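Local coordinates for protein profilin (Schizosaccharomyces pombe, PDB 3D9Y) that binds monomeric actin, blocking polymerization when abundant and promoting it when scarce, also binds PIP2, and is essential for cytokinesis in fission yeast, at residues G15-A20 with L98-P103; V23-D28 with C90-L95. One frame throughout, in Å; residues are numbered along the deposited sequence.

Contact 1: residues G15-A20 with L98-P103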
# COMPACT_ATOMS: atom_id res chain seq x y z
N GLY A 15 9.94 10.13 6.80
CA GLY A 15 11.21 10.14 6.08
C GLY A 15 11.62 8.80 5.50
O GLY A 15 12.65 8.70 4.84
N LYS A 16 10.80 7.76 5.72
CA LYS A 16 11.12 6.40 5.28
C LYS A 16 10.25 5.94 4.10
O LYS A 16 10.58 4.96 3.43
CB LYS A 16 10.92 5.41 6.44
CG LYS A 16 11.57 5.79 7.78
CD LYS A 16 13.05 5.55 7.82
CE LYS A 16 13.58 5.76 9.26
NZ LYS A 16 15.01 5.43 9.40
N ILE A 17 9.14 6.63 3.88
CA ILE A 17 8.17 6.30 2.85
C ILE A 17 8.02 7.53 1.99
O ILE A 17 7.65 8.57 2.50
CB ILE A 17 6.82 5.93 3.48
CG1 ILE A 17 6.96 4.58 4.19
CG2 ILE A 17 5.71 5.90 2.43
CD1 ILE A 17 5.81 4.25 5.15
N ASP A 18 8.32 7.40 0.70
CA ASP A 18 8.46 8.59 -0.16
C ASP A 18 7.22 8.87 -1.03
O ASP A 18 7.05 10.00 -1.50
CB ASP A 18 9.76 8.53 -0.98
CG ASP A 18 9.79 7.40 -1.98
OD1 ASP A 18 9.00 6.45 -1.84
OD2 ASP A 18 10.62 7.44 -2.91
N ARG A 19 6.36 7.87 -1.20
CA ARG A 19 5.04 8.06 -1.84
C ARG A 19 4.03 7.18 -1.13
O ARG A 19 4.39 6.12 -0.60
CB ARG A 19 5.07 7.72 -3.34
CG ARG A 19 6.37 7.99 -4.09
CD ARG A 19 6.21 7.77 -5.59
NE ARG A 19 5.72 8.97 -6.27
CZ ARG A 19 5.28 9.01 -7.53
NH1 ARG A 19 5.26 7.91 -8.29
NH2 ARG A 19 4.86 10.16 -8.04
N ALA A 20 2.77 7.60 -1.12
CA ALA A 20 1.73 6.82 -0.44
C ALA A 20 0.32 7.14 -0.93
O ALA A 20 0.06 8.21 -1.51
CB ALA A 20 1.81 7.01 1.07
N LEU A 98 -3.82 0.63 2.83
CA LEU A 98 -2.72 1.58 2.84
C LEU A 98 -1.68 1.12 1.81
O LEU A 98 -1.37 -0.07 1.76
CB LEU A 98 -2.08 1.62 4.22
CG LEU A 98 -3.00 1.91 5.41
CD1 LEU A 98 -2.18 2.01 6.68
CD2 LEU A 98 -3.80 3.16 5.20
N VAL A 99 -1.21 2.04 0.99
CA VAL A 99 -0.18 1.77 -0.01
C VAL A 99 1.03 2.69 0.26
O VAL A 99 0.91 3.91 0.14
CB VAL A 99 -0.73 2.04 -1.41
CG1 VAL A 99 0.30 1.75 -2.47
CG2 VAL A 99 -1.99 1.20 -1.66
N SER A 100 2.18 2.08 0.57
CA SER A 100 3.43 2.81 0.86
C SER A 100 4.58 2.41 -0.07
O SER A 100 4.92 1.25 -0.14
CB SER A 100 3.85 2.52 2.31
OG SER A 100 2.98 3.15 3.25
N HIS A 101 5.17 3.38 -0.76
CA HIS A 101 6.40 3.18 -1.54
C HIS A 101 7.60 3.62 -0.71
O HIS A 101 7.54 4.65 -0.03
CB HIS A 101 6.33 4.02 -2.84
CG HIS A 101 7.49 3.83 -3.76
ND1 HIS A 101 7.43 3.04 -4.90
CD2 HIS A 101 8.74 4.34 -3.74
CE1 HIS A 101 8.59 3.07 -5.52
NE2 HIS A 101 9.41 3.85 -4.83
N TYR A 102 8.70 2.86 -0.76
CA TYR A 102 9.94 3.22 -0.09
C TYR A 102 11.16 3.20 -1.04
O TYR A 102 11.22 2.39 -1.97
CB TYR A 102 10.18 2.32 1.13
CG TYR A 102 10.39 0.85 0.81
CD1 TYR A 102 11.66 0.33 0.64
CD2 TYR A 102 9.31 -0.03 0.70
CE1 TYR A 102 11.87 -1.00 0.34
CE2 TYR A 102 9.51 -1.38 0.42
CZ TYR A 102 10.80 -1.85 0.24
OH TYR A 102 11.05 -3.18 -0.06
N PRO A 103 12.11 4.14 -0.85
CA PRO A 103 13.34 4.21 -1.63
C PRO A 103 14.44 3.26 -1.16
O PRO A 103 14.29 2.60 -0.13
CB PRO A 103 13.79 5.66 -1.39
CG PRO A 103 13.36 5.93 -0.01
CD PRO A 103 12.03 5.25 0.13
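The backbone N of His101 donates to Arg19 O at 2.9 Å, with an N-H...O angle of 167°, the straighter of the two hydrogen bonds that join 15-20 to 98-103. In return His101 O accepts from Asp18 N at 3.0 Å, and Ile17 CA makes a bent CA-H...O contact with the same oxygen. Arg19 and His101 thus form an antiparallel hydrogen-bonded pair, followed by Ala20 with Ser100 as a non-hydrogen-bonded pair, where Ala20 CA comes within 3.1 Å of Val99 O in a CA-H...O contact. On the His101 face, Arg19 and His101 run alongside each other, CB to CB 3.9 Å, with the guanidinium almost perpendicular to the imidazole (88°). Asp18 CG lies 3.8 Å from Pro103 CD; a chi1 of 65° sets this carboxylate carbon between the backbone N and carbonyl carbon of Asp18 and carries it over toward 101-103. Ile17 lays CD1 3.6 Å from Ser100 OG, a hydroxyl that hydrogen-bonds to Thr115 of helix 108-125. Leu11 of helix 3-12 packs on Ile17, Ala20 and Ser100. The pairing is the start of strand 19-24 against the end of strand 96-102, in the central antiparallel sheet of the profilin fold, with the N- and C-terminal helices covering one face.

Contact 2: residues V23-D28 with C90-L95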
# COMPACT_ATOMS: atom_id res chain seq x y z
N VAL A 23 -6.75 3.79 -0.09
CA VAL A 23 -7.82 3.43 -1.02
C VAL A 23 -8.87 2.55 -0.33
O VAL A 23 -8.60 1.95 0.70
CB VAL A 23 -7.24 2.71 -2.27
CG1 VAL A 23 -6.17 3.57 -2.94
CG2 VAL A 23 -6.65 1.38 -1.91
N SER A 24 -10.07 2.48 -0.90
CA SER A 24 -11.14 1.67 -0.32
C SER A 24 -10.83 0.17 -0.42
O SER A 24 -10.37 -0.30 -1.46
CB SER A 24 -12.47 1.96 -1.03
OG SER A 24 -13.48 1.08 -0.58
N ARG A 25 -11.11 -0.59 0.66
CA ARG A 25 -10.96 -2.06 0.65
C ARG A 25 -11.78 -2.71 -0.47
O ARG A 25 -11.40 -3.76 -0.99
CB ARG A 25 -11.39 -2.68 2.00
CG ARG A 25 -10.39 -3.63 2.63
CD ARG A 25 -10.37 -5.01 2.01
NE ARG A 25 -9.65 -5.98 2.85
CZ ARG A 25 -9.55 -7.29 2.58
NH1 ARG A 25 -10.13 -7.81 1.51
NH2 ARG A 25 -8.87 -8.08 3.41
N ALA A 26 -12.92 -2.10 -0.81
CA ALA A 26 -13.79 -2.61 -1.88
C ALA A 26 -13.26 -2.30 -3.29
O ALA A 26 -13.79 -2.83 -4.27
CB ALA A 26 -15.21 -2.06 -1.72
N GLY A 27 -12.25 -1.43 -3.39
CA GLY A 27 -11.62 -1.12 -4.67
C GLY A 27 -12.42 -0.15 -5.53
O GLY A 27 -12.23 -0.10 -6.74
N ASP A 28 -13.27 0.64 -4.89
CA ASP A 28 -14.21 1.55 -5.56
C ASP A 28 -13.71 3.00 -5.64
O ASP A 28 -14.19 3.76 -6.48
CB ASP A 28 -15.55 1.55 -4.83
CG ASP A 28 -15.42 1.97 -3.38
OD1 ASP A 28 -14.94 1.13 -2.58
OD2 ASP A 28 -15.75 3.12 -3.03
N CYS A 90 1.60 -2.85 0.86
CA CYS A 90 0.15 -2.68 0.83
C CYS A 90 -0.47 -3.46 2.00
O CYS A 90 -0.24 -4.65 2.15
CB CYS A 90 -0.42 -3.20 -0.47
SG CYS A 90 0.31 -2.47 -1.95
N VAL A 91 -1.29 -2.77 2.80
CA VAL A 91 -1.84 -3.38 4.00
C VAL A 91 -3.32 -3.03 4.11
O VAL A 91 -3.71 -1.85 4.08
CB VAL A 91 -1.10 -2.94 5.26
CG1 VAL A 91 -1.60 -3.71 6.48
CG2 VAL A 91 0.40 -3.17 5.09
N ALA A 92 -4.15 -4.06 4.23
CA ALA A 92 -5.60 -3.88 4.30
C ALA A 92 -6.10 -3.71 5.74
O ALA A 92 -5.66 -4.42 6.65
CB ALA A 92 -6.30 -5.06 3.62
N THR A 93 -7.01 -2.77 5.93
CA THR A 93 -7.72 -2.59 7.20
C THR A 93 -9.15 -3.11 7.00
O THR A 93 -9.42 -3.82 6.03
CB THR A 93 -7.71 -1.11 7.67
OG1 THR A 93 -8.49 -0.29 6.79
CG2 THR A 93 -6.29 -0.57 7.73
N LYS A 94 -10.07 -2.76 7.90
CA LYS A 94 -11.45 -3.19 7.75
C LYS A 94 -12.07 -2.57 6.50
O LYS A 94 -12.74 -3.26 5.73
CB LYS A 94 -12.27 -2.83 8.99
CG LYS A 94 -13.64 -3.50 9.03
CD LYS A 94 -14.42 -3.15 10.29
CE LYS A 94 -15.06 -1.77 10.20
NZ LYS A 94 -15.89 -1.44 11.40
N LEU A 95 -11.84 -1.28 6.31
CA LEU A 95 -12.47 -0.50 5.25
C LEU A 95 -11.52 0.03 4.18
O LEU A 95 -11.98 0.52 3.15
CB LEU A 95 -13.23 0.67 5.88
CG LEU A 95 -14.29 0.31 6.92
CD1 LEU A 95 -14.97 1.57 7.43
CD2 LEU A 95 -15.33 -0.66 6.38
O HOH W 1 -9.56 -6.70 6.12
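Arg25 reaches the 90-95 segment with both its backbone and its side chain. Its N donates to Leu95 O at 2.9 Å, nearly straight at the hydrogen (174°), although the donor stands well above the carbonyl plane. The same backbone position places Arg25 CB over the Leu95 carbonyl. From there the side chain starts with an uncommon torsion, chi1 -129°, and bends at chi2, -78°; beyond that it is extended. This course brings Arg25 CG to 3.5 Å from Thr93 O. Farther out, Arg25 NE lies 3.6 Å from Ala92 CB, which meets the guanidinium obliquely, while Thr93 O sits at the edge of that group. One water joins the two: it donates to Thr93 O at 2.9 Å and accepts a weak bond from Arg25 NH2. Phe51 of helix 41-52 touches both Arg25 and Ala92. Ser24 shapes the turn that presents Arg25: lying anti to the Ser24 N, its OG accepts from Ala26 N at 3.2 Å, an ST turn, and makes a very short bond to Asp28 OD1, while Gly27 N bonds to Ser24 O in a type I turn. Shortening Arg25 to an alanine leaves the backbone bond possible, but is likely to leave the Ala92 methyl without its guanidinium neighbour and the water without its arginine donor. The chemistry is therefore divided: the main-chain bond is the directional link, whereas the arginine side chain adds van der Waals contact of its methylene and guanidinium groups, a weaker, water-assisted cover.

Both contacts use strand 19-24, contact 1 at its start and contact 2 at its end, with centres about 17 Å apart on opposite sides of the chain's centre. Contact 1 includes true sheet pairing, at residues 19-20, and continues into the loop before them; it buries about twice the area (404 against 197 Å²), and none of its touching residues is exposed. Two backbone bonds and packing against the terminal helices hold it. Contact 2, a more exposed meeting of turn and strand connection, has one backbone bond and a weak water bridge. The contacts meet where Leu98 N probably hydrogen-bonds to Val91 O, 2.8 Å, and where Val99 CG1 packs on Cys90 SG, 4.3 Å.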